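Local structure of ethyl acetate hydrolase (Pseudomonas veronii, 5EFZ) at residues Gly125-Ala130 against Ala154-Glu159; Gly204-Ser209 against Met261-Leu266; Arg326-Ile331 against Asp349-Glu354. The protein hydrolyses ethyl acetate to ethanol and acetate, a step in the bacterial breakdown of short-chain methyl ketones such as 2-butanone. All coordinates share one frame; numbering follows the deposited sequence.

Interaction 1 of 3, residues Gly125-Ala130 against Ala154-Glu159; sequences GDDVSA and AQQTYE
Gly125 and Val128 of one helix face Glu159 and Gln156 of another, the two axes passing 9.3 Å apart with their N-to-C directions 64° from each other. The backbones come nearest at two places: Val128 CA lies 6.4 Å from Gln156 CA, and Gly125 CA lies 6.6 Å from Glu159 CA. Between them the contact is made by van der Waals packing. Val128 is its centre: CG2 presses on the backbone oxygen Gln156 O and, at 3.6 Å, on Glu159 CG, while CB and CG1 lean on the same methylene. Glu159 leaves its helix with CG anti to the backbone N (chi1 175°) and then bends at chi2, a course that brings its CG across Val128 CG2 and carries the carboxylate over to Gly125, where OE2 stands 3.9 Å from CA. That oxygen is engaged by Arg163 in a salt bridge and by His281 in a hydrogen bond, which probably offsets the buried negative charge beside the apolar patch. On the other flank Gln156 OE1 meets Asp127 CB at 3.6 Å, the amide and carboxylate planes turned 45° apart. Neither polar end depends on this touch: Gln156 OE1 accepts from Gln131 and its NE2 donates to Met152 O, while Asp127 binds Lys272 and the backbone N of Ile99. Helix 152-163 follows the nucleophile elbow of the alpha/beta hydrolase fold, which puts the Gln156 side chain about 8 Å from that of Ser151, the inferred nucleophile. Helix 124-139 packs against one flank of this helix, and strand 170-174 is touched by Ala154, Thr157 and Tyr158.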
loop_
_atom_site.group_PDB
_atom_site.type_symbol
_atom_site.label_atom_id
_atom_site.label_comp_id
_atom_site.label_asym_id
_atom_site.label_seq_id
_atom_site.Cartn_x
_atom_site.Cartn_y
_atom_site.Cartn_z
ATOM N N GLY A 125 -20.486 -9.833 -13.450
ATOM C CA GLY A 125 -21.483 -10.760 -13.982
ATOM C C GLY A 125 -21.995 -10.373 -15.369
ATOM O O GLY A 125 -22.374 -11.245 -16.174
ATOM N N ASP A 126 -22.032 -9.069 -15.667
ATOM C CA ASP A 126 -22.446 -8.631 -17.001
ATOM C C ASP A 126 -21.423 -9.065 -18.052
ATOM O O ASP A 126 -21.808 -9.545 -19.100
ATOM C CB ASP A 126 -22.640 -7.098 -17.039
ATOM C CG ASP A 126 -23.731 -6.619 -16.075
ATOM O OD1 ASP A 126 -24.822 -7.240 -16.038
ATOM O OD2 ASP A 126 -23.500 -5.607 -15.353
ATOM N N ASP A 127 -20.124 -8.888 -17.785
ATOM C CA ASP A 127 -19.093 -9.422 -18.682
ATOM C C ASP A 127 -19.237 -10.924 -18.937
ATOM O O ASP A 127 -19.150 -11.402 -20.082
ATOM C CB ASP A 127 -17.701 -9.162 -18.112
ATOM C CG ASP A 127 -17.253 -7.711 -18.317
ATOM O OD1 ASP A 127 -17.040 -7.318 -19.480
ATOM O OD2 ASP A 127 -17.092 -6.975 -17.320
ATOM N N VAL A 128 -19.451 -11.678 -17.871
ATOM C CA VAL A 128 -19.503 -13.145 -18.015
ATOM C C VAL A 128 -20.734 -13.563 -18.801
ATOM O O VAL A 128 -20.673 -14.458 -19.656
ATOM C CB VAL A 128 -19.429 -13.808 -16.630
ATOM C CG1 VAL A 128 -19.668 -15.356 -16.701
ATOM C CG2 VAL A 128 -18.013 -13.521 -16.046
ATOM N N SER A 129 -21.854 -12.895 -18.552
ATOM C CA SER A 129 -23.062 -13.189 -19.331
ATOM C C SER A 129 -22.860 -12.862 -20.818
ATOM O O SER A 129 -23.228 -13.662 -21.695
ATOM C CB SER A 129 -24.268 -12.429 -18.762
ATOM O OG SER A 129 -25.416 -12.657 -19.572
ATOM N N ALA A 130 -22.262 -11.701 -21.097
ATOM C CA ALA A 130 -21.945 -11.326 -22.471
ATOM C C ALA A 130 -20.980 -12.315 -23.135
ATOM O O ALA A 130 -21.184 -12.706 -24.294
ATOM C CB ALA A 130 -21.351 -9.896 -22.518
ATOM N N ALA A 154 -9.196 -12.646 -13.116
ATOM C CA ALA A 154 -9.473 -13.696 -12.130
ATOM C C ALA A 154 -10.884 -13.538 -11.553
ATOM O O ALA A 154 -11.598 -14.528 -11.300
ATOM C CB ALA A 154 -8.422 -13.660 -10.985
ATOM N N GLN A 155 -11.296 -12.302 -11.300
ATOM C CA GLN A 155 -12.674 -12.086 -10.866
ATOM C C GLN A 155 -13.674 -12.653 -11.861
ATOM O O GLN A 155 -14.630 -13.321 -11.461
ATOM C CB GLN A 155 -12.950 -10.595 -10.706
ATOM C CG GLN A 155 -12.186 -9.939 -9.536
ATOM C CD GLN A 155 -12.579 -8.468 -9.405
ATOM O OE1 GLN A 155 -12.547 -7.731 -10.392
ATOM N NE2 GLN A 155 -13.007 -8.060 -8.203
ATOM N N GLN A 156 -13.459 -12.392 -13.159
ATOM C CA GLN A 156 -14.326 -12.979 -14.182
ATOM C C GLN A 156 -14.213 -14.511 -14.244
ATOM O O GLN A 156 -15.186 -15.201 -14.539
ATOM C CB GLN A 156 -14.004 -12.387 -15.558
ATOM C CG GLN A 156 -14.391 -10.882 -15.658
ATOM C CD GLN A 156 -13.731 -10.205 -16.841
ATOM O OE1 GLN A 156 -14.235 -10.268 -17.968
ATOM N NE2 GLN A 156 -12.566 -9.590 -16.597
ATOM N N THR A 157 -13.013 -15.031 -14.001
ATOM C CA THR A 157 -12.803 -16.473 -13.967
ATOM C C THR A 157 -13.649 -17.149 -12.881
ATOM O O THR A 157 -14.322 -18.158 -13.145
ATOM C CB THR A 157 -11.294 -16.787 -13.777
ATOM O OG1 THR A 157 -10.575 -16.331 -14.940
ATOM C CG2 THR A 157 -11.034 -18.328 -13.580
ATOM N N TYR A 158 -13.621 -16.613 -11.659
ATOM C CA TYR A 158 -14.456 -17.139 -10.584
ATOM C C TYR A 158 -15.935 -17.036 -10.923
ATOM O O TYR A 158 -16.715 -17.976 -10.721
ATOM C CB TYR A 158 -14.184 -16.386 -9.277
ATOM C CG TYR A 158 -12.924 -16.842 -8.580
ATOM C CD1 TYR A 158 -12.759 -18.187 -8.198
ATOM C CD2 TYR A 158 -11.898 -15.943 -8.271
ATOM C CE1 TYR A 158 -11.590 -18.601 -7.509
ATOM C CE2 TYR A 158 -10.735 -16.363 -7.586
ATOM C CZ TYR A 158 -10.601 -17.681 -7.215
ATOM O OH TYR A 158 -9.437 -18.074 -6.553
ATOM N N GLU A 159 -16.333 -15.882 -11.436
ATOM C CA GLU A 159 -17.729 -15.720 -11.787
ATOM C C GLU A 159 -18.172 -16.735 -12.854
ATOM O O GLU A 159 -19.269 -17.315 -12.767
ATOM C CB GLU A 159 -17.982 -14.285 -12.266
ATOM C CG GLU A 159 -19.424 -14.040 -12.786
ATOM C CD GLU A 159 -20.521 -14.010 -11.706
ATOM O OE1 GLU A 159 -20.236 -13.874 -10.481
ATOM O OE2 GLU A 159 -21.712 -14.132 -12.094
#

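Interaction 2 of 3, residues Gly204-Ser209 against Met261-Leu266; sequences GLYRSS and MDPNNL. With EDO (1,2-ethanediol), chain L.
Tyr206 reaches from a loop to the N-terminus of helix 263-274, where Asp262 is the N-cap and its OD2 accepts from Asn265 N. The phenol joins this cap: its OH donates to Asp262 OD1 at 2.5 Å, from above the carboxylate plane, and accepts from Asn264 N at 2.9 Å. Two bonds thus grip the hydroxyl, and the first helical turn has an extra acceptor for one of its N-H groups. Tyr206 CG sits between the backbone N and the carbonyl carbon (chi1 47°), aiming the ring at the helix end, and Pro263 closes over one face in a CH-pi contact, CG 4.1 Å from the ring centroid. This is the tightly packed part.

Toward solvent the contact is looser. Ser209 is partly exposed, and its OG bonds to Met261 O in one of two deposited conformers, so that this link is uncertain. Beside the first turn, a 1,2-ethanediol, probably from the crystallisation liquor, donates from O1 to Asn264 O. Back on the packed side, the side chain of Asn264 holds the loop at Gly204: ND2 lies 3.0 Å from Gly204 O, in the carbonyl plane on a lone pair, with an almost straight N-H...O angle of 173°.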
loop_
_atom_site.group_PDB
_atom_site.type_symbol
_atom_site.label_atom_id
_atom_site.label_comp_id
_atom_site.label_asym_id
_atom_site.label_seq_id
_atom_site.Cartn_x
_atom_site.Cartn_y
_atom_site.Cartn_z
ATOM N N GLY A 204 -16.543 14.114 -15.718
ATOM C CA GLY A 204 -16.579 13.166 -16.819
ATOM C C GLY A 204 -16.716 13.815 -18.178
ATOM O O GLY A 204 -16.688 13.125 -19.220
ATOM N N LEU A 205 -16.821 15.149 -18.175
ATOM C CA LEU A 205 -17.002 15.924 -19.406
ATOM C C LEU A 205 -15.722 16.593 -19.892
ATOM O O LEU A 205 -15.784 17.590 -20.606
ATOM C CB LEU A 205 -18.069 17.011 -19.189
ATOM C CG LEU A 205 -19.449 16.547 -18.730
ATOM C CD1 LEU A 205 -20.232 17.767 -18.305
ATOM C CD2 LEU A 205 -20.163 15.852 -19.871
ATOM N N TYR A 206 -14.573 16.054 -19.494
ATOM C CA TYR A 206 -13.274 16.612 -19.868
ATOM C C TYR A 206 -13.106 16.701 -21.371
ATOM O O TYR A 206 -13.650 15.872 -22.114
ATOM C CB TYR A 206 -12.156 15.760 -19.263
ATOM C CG TYR A 206 -12.372 14.268 -19.470
ATOM C CD1 TYR A 206 -11.945 13.633 -20.642
ATOM C CD2 TYR A 206 -12.980 13.504 -18.502
ATOM C CE1 TYR A 206 -12.136 12.266 -20.830
ATOM C CE2 TYR A 206 -13.170 12.141 -18.676
ATOM C CZ TYR A 206 -12.762 11.542 -19.845
ATOM O OH TYR A 206 -12.926 10.176 -19.999
ATOM N N ARG A 207 -12.346 17.705 -21.824
ATOM C CA ARG A 207 -12.186 17.932 -23.255
ATOM C C ARG A 207 -11.415 16.777 -23.874
ATOM O O ARG A 207 -11.763 16.303 -24.946
ATOM C CB ARG A 207 -11.489 19.275 -23.538
ATOM C CG ARG A 207 -10.031 19.375 -23.105
ATOM C CD ARG A 207 -9.318 20.574 -23.769
ATOM N NE ARG A 207 -7.894 20.538 -23.447
ATOM C CZ ARG A 207 -7.385 21.011 -22.315
ATOM N NH1 ARG A 207 -8.189 21.563 -21.415
ATOM N NH2 ARG A 207 -6.084 20.926 -22.075
ATOM N N SER A 208 -10.389 16.304 -23.186
ATOM C CA SER A 208 -9.619 15.179 -23.684
ATOM C C SER A 208 -8.961 14.469 -22.523
ATOM O O SER A 208 -8.866 15.025 -21.423
ATOM C CB SER A 208 -8.566 15.639 -24.696
ATOM O OG SER A 208 -7.413 16.136 -24.039
ATOM N N SER A 209 -8.525 13.226 -22.771
ATOM C CA SER A 209 -7.726 12.432 -21.830
ATOM C C SER A 209 -6.625 13.265 -21.245
ATOM O O SER A 209 -6.420 13.316 -20.031
ATOM C CB SER A 209 -7.087 11.201 -22.525
ATOM O OG SER A 209 -5.830 10.830 -21.919
ATOM N N MET A 261 -4.725 6.990 -21.411
ATOM C CA MET A 261 -5.958 6.228 -21.179
ATOM C C MET A 261 -7.125 7.150 -20.856
ATOM O O MET A 261 -6.929 8.308 -20.511
ATOM C CB MET A 261 -5.766 5.206 -20.063
ATOM C CG MET A 261 -4.688 4.147 -20.422
ATOM S SD MET A 261 -4.705 2.818 -19.227
ATOM C CE MET A 261 -3.485 1.698 -19.946
ATOM N N ASP A 262 -8.342 6.631 -20.997
ATOM C CA ASP A 262 -9.523 7.468 -20.825
ATOM C C ASP A 262 -10.041 7.399 -19.385
ATOM O O ASP A 262 -10.356 6.325 -18.903
ATOM C CB ASP A 262 -10.631 7.022 -21.770
ATOM C CG ASP A 262 -11.872 7.885 -21.629
ATOM O OD1 ASP A 262 -11.769 9.098 -21.959
ATOM O OD2 ASP A 262 -12.933 7.345 -21.211
ATOM N N PRO A 263 -10.142 8.545 -18.703
ATOM C CA PRO A 263 -10.591 8.535 -17.302
ATOM C C PRO A 263 -11.965 7.864 -17.113
ATOM O O PRO A 263 -12.097 7.063 -16.179
ATOM C CB PRO A 263 -10.659 10.036 -16.946
ATOM C CG PRO A 263 -9.615 10.683 -17.810
ATOM C CD PRO A 263 -9.609 9.863 -19.116
ATOM N N ASN A 264 -12.945 8.141 -17.979
ATOM C CA ASN A 264 -14.258 7.507 -17.798
ATOM C C ASN A 264 -14.152 5.981 -17.912
ATOM O O ASN A 264 -14.753 5.251 -17.113
ATOM C CB ASN A 264 -15.284 8.029 -18.796
ATOM C CG ASN A 264 -15.739 9.448 -18.457
ATOM O OD1 ASN A 264 -15.780 9.835 -17.281
ATOM N ND2 ASN A 264 -16.024 10.226 -19.477
ATOM N N ASN A 265 -13.399 5.482 -18.888
ATOM C CA ASN A 265 -13.209 4.009 -18.960
ATOM C C ASN A 265 -12.529 3.402 -17.712
ATOM O O ASN A 265 -12.911 2.317 -17.214
ATOM C CB ASN A 265 -12.390 3.629 -20.200
ATOM C CG ASN A 265 -13.122 3.883 -21.495
ATOM O OD1 ASN A 265 -14.353 4.114 -21.527
ATOM N ND2 ASN A 265 -12.359 3.880 -22.598
ATOM N N LEU A 266 -11.506 4.063 -17.191
ATOM C CA LEU A 266 -10.862 3.564 -15.982
ATOM C C LEU A 266 -11.866 3.505 -14.810
ATOM O O LEU A 266 -11.853 2.545 -14.018
ATOM C CB LEU A 266 -9.648 4.448 -15.601
ATOM C CG LEU A 266 -8.501 4.412 -16.617
ATOM C CD1 LEU A 266 -7.372 5.358 -16.175
ATOM C CD2 LEU A 266 -7.955 2.983 -16.741
HETATM C C1 EDO L . -18.372 6.417 -17.013
HETATM O O1 EDO L . -17.550 5.952 -15.911
HETATM C C2 EDO L . -19.872 6.541 -16.691
HETATM O O2 EDO L . -20.341 5.808 -15.541
#

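Interaction 3 of 3, residues Arg326-Ile331 against Asp349-Glu354; sequences RPLRSI and DAHLAE
Arg326, in the extended chain leaving strand 324-325, runs past one side of helix 342-356, its CA 7.8 Å from that of His351 at the closest pairing of the backbones. Its side chain leans on the helix in three ways. The aliphatic part passes over the imidazole of His351, with CB centred over one face 4.0 Å from the ring centroid in a CH-pi contact. Extended from CG to NE, the chain then carries the guanidinium beyond the ring, where NH1 donates to His351 ND1 at 3.0 Å. This acceptor is met close to the plane of the imidazole, although guanidinium and ring stand 80° apart.

One turn further on, Glu354 completes the grip with a salt bridge. Its carboxylate stands nearly perpendicular to the guanidinium; NH1 reaches OE1 at 3.0 Å from above the carboxylate plane, and NH2 approaches OE2 at 2.7 Å in a weak, bent hydrogen bond. NH2 is also paired with Glu324, so two carboxylates probably share the positive charge. Donation to ND1 requires that nitrogen to be unprotonated, and the nearby arginine would probably disfavour a doubly protonated imidazole. At the other end of the ring, NE2 is linked through a water, 2.9 Å away, to Pro327 O, and Leu328 CD2 meets the ring edge at CD2, 3.9 Å off.

Leu328 continues inward onto Met300 of strand 296-300 and Ile174 of strand 170-174. The arrangement belongs to the C-terminal edge of the alpha/beta hydrolase fold, where the last strand, the loop bearing the inferred active-site His334 and the closing helix pack together.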
loop_
_atom_site.group_PDB
_atom_site.type_symbol
_atom_site.label_atom_id
_atom_site.label_comp_id
_atom_site.label_asym_id
_atom_site.label_seq_id
_atom_site.Cartn_x
_atom_site.Cartn_y
_atom_site.Cartn_z
ATOM N N ARG A 326 -1.759 -22.863 -5.485
ATOM C CA ARG A 326 -0.446 -22.794 -6.123
ATOM C C ARG A 326 0.056 -21.347 -6.273
ATOM O O ARG A 326 -0.013 -20.777 -7.349
ATOM C CB ARG A 326 -0.502 -23.469 -7.486
ATOM C CG ARG A 326 -0.583 -25.013 -7.345
ATOM C CD ARG A 326 -0.961 -25.699 -8.608
ATOM N NE ARG A 326 -0.954 -27.164 -8.473
ATOM C CZ ARG A 326 -0.204 -27.983 -9.198
ATOM N NH1 ARG A 326 0.629 -27.482 -10.088
ATOM N NH2 ARG A 326 -0.281 -29.303 -9.030
ATOM N N PRO A 327 0.582 -20.782 -5.190
ATOM C CA PRO A 327 1.047 -19.385 -5.281
ATOM C C PRO A 327 2.202 -19.263 -6.281
ATOM O O PRO A 327 3.042 -20.182 -6.351
ATOM C CB PRO A 327 1.543 -19.067 -3.863
ATOM C CG PRO A 327 1.012 -20.150 -2.995
ATOM C CD PRO A 327 0.852 -21.375 -3.875
ATOM N N LEU A 328 2.251 -18.137 -6.989
ATOM C CA LEU A 328 3.359 -17.790 -7.865
ATOM C C LEU A 328 4.382 -17.011 -7.046
ATOM O O LEU A 328 4.023 -16.035 -6.389
ATOM C CB LEU A 328 2.871 -16.937 -9.035
ATOM C CG LEU A 328 1.886 -17.685 -9.937
ATOM C CD1 LEU A 328 1.315 -16.704 -10.923
ATOM C CD2 LEU A 328 2.631 -18.802 -10.683
ATOM N N ARG A 329 5.643 -17.406 -7.093
ATOM C CA ARG A 329 6.644 -16.761 -6.231
ATOM C C ARG A 329 7.235 -15.613 -7.032
ATOM O O ARG A 329 7.925 -15.853 -8.030
ATOM C CB ARG A 329 7.745 -17.751 -5.812
ATOM C CG ARG A 329 7.227 -18.875 -4.926
ATOM C CD ARG A 329 8.178 -20.066 -4.815
ATOM N NE ARG A 329 7.572 -21.011 -3.882
ATOM C CZ ARG A 329 8.036 -21.294 -2.666
ATOM N NH1 ARG A 329 9.179 -20.782 -2.245
ATOM N NH2 ARG A 329 7.369 -22.136 -1.890
ATOM N N SER A 330 6.952 -14.377 -6.629
ATOM C CA SER A 330 7.521 -13.237 -7.327
ATOM C C SER A 330 7.517 -11.998 -6.451
ATOM O O SER A 330 6.455 -11.581 -5.976
ATOM C CB SER A 330 6.723 -12.937 -8.616
ATOM O OG SER A 330 7.254 -11.759 -9.210
ATOM N N ILE A 331 8.683 -11.389 -6.264
ATOM C CA ILE A 331 8.722 -10.132 -5.512
ATOM C C ILE A 331 8.167 -8.978 -6.351
ATOM O O ILE A 331 8.056 -7.848 -5.849
ATOM C CB ILE A 331 10.151 -9.791 -5.032
ATOM C CG1 ILE A 331 11.079 -9.565 -6.228
ATOM C CG2 ILE A 331 10.698 -10.903 -4.083
ATOM C CD1 ILE A 331 12.407 -8.993 -5.852
ATOM N N ASP A 349 3.611 -21.149 -16.488
ATOM C CA ASP A 349 3.458 -22.058 -17.629
ATOM C C ASP A 349 3.423 -23.499 -17.145
ATOM O O ASP A 349 2.659 -24.340 -17.690
ATOM C CB ASP A 349 4.592 -21.875 -18.658
ATOM C CG ASP A 349 4.285 -20.776 -19.687
ATOM O OD1 ASP A 349 3.092 -20.418 -19.857
ATOM O OD2 ASP A 349 5.233 -20.268 -20.330
ATOM N N ALA A 350 4.263 -23.785 -16.149
ATOM C CA ALA A 350 4.373 -25.150 -15.616
ATOM C C ALA A 350 3.064 -25.550 -14.919
ATOM O O ALA A 350 2.548 -26.659 -15.134
ATOM C CB ALA A 350 5.568 -25.268 -14.665
ATOM N N HIS A 351 2.513 -24.649 -14.102
ATOM C CA HIS A 351 1.241 -24.934 -13.425
ATOM C C HIS A 351 0.105 -25.078 -14.455
ATOM O O HIS A 351 -0.709 -26.004 -14.389
ATOM C CB HIS A 351 0.866 -23.831 -12.419
ATOM C CG HIS A 351 1.751 -23.766 -11.219
ATOM N ND1 HIS A 351 2.026 -24.862 -10.418
ATOM C CD2 HIS A 351 2.427 -22.734 -10.657
ATOM C CE1 HIS A 351 2.822 -24.505 -9.433
ATOM N NE2 HIS A 351 3.080 -23.206 -9.555
ATOM N N LEU A 352 0.038 -24.153 -15.399
ATOM C CA LEU A 352 -1.032 -24.213 -16.399
ATOM C C LEU A 352 -0.953 -25.471 -17.273
ATOM O O LEU A 352 -1.983 -26.035 -17.648
ATOM C CB LEU A 352 -1.008 -22.988 -17.296
ATOM C CG LEU A 352 -1.459 -21.656 -16.675
ATOM C CD1 LEU A 352 -1.398 -20.565 -17.753
ATOM C CD2 LEU A 352 -2.850 -21.743 -16.032
ATOM N N ALA A 353 0.259 -25.901 -17.615
ATOM C CA ALA A 353 0.402 -27.104 -18.426
ATOM C C ALA A 353 -0.085 -28.316 -17.618
ATOM O O ALA A 353 -0.716 -29.235 -18.152
ATOM C CB ALA A 353 1.865 -27.281 -18.886
ATOM N N GLU A 354 0.166 -28.296 -16.319
ATOM C CA GLU A 354 -0.239 -29.401 -15.461
ATOM C C GLU A 354 -1.756 -29.404 -15.353
ATOM O O GLU A 354 -2.391 -30.444 -15.433
ATOM C CB GLU A 354 0.402 -29.289 -14.080
ATOM C CG GLU A 354 -0.030 -30.398 -13.137
ATOM C CD GLU A 354 0.742 -30.407 -11.835
ATOM O OE1 GLU A 354 1.759 -29.688 -11.718
ATOM O OE2 GLU A 354 0.320 -31.142 -10.921
HETATM O O HOH W 1 4.858 -21.383 -8.245
#

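The three contacts follow one another along the chain and do not touch. Interaction 1 is the most central, about 10 Å from the chain centre and beside the nucleophile elbow; interaction 3 approaches the inferred triad from the side of its other members, Leu328 lying about 9 Å from Asp305 and about 10 Å from His334 between side chains. Interaction 2 is away from these sites. The centre of interaction 1 lies about 22 Å from that of interaction 3 and about 25 Å from that of interaction 2, whereas interactions 2 and 3, 36 Å apart, lie on opposite sides of the chain's centre. Helix 263-274 joins two of them: capped in interaction 2, it supplies Lys272 to Asp127 of interaction 1.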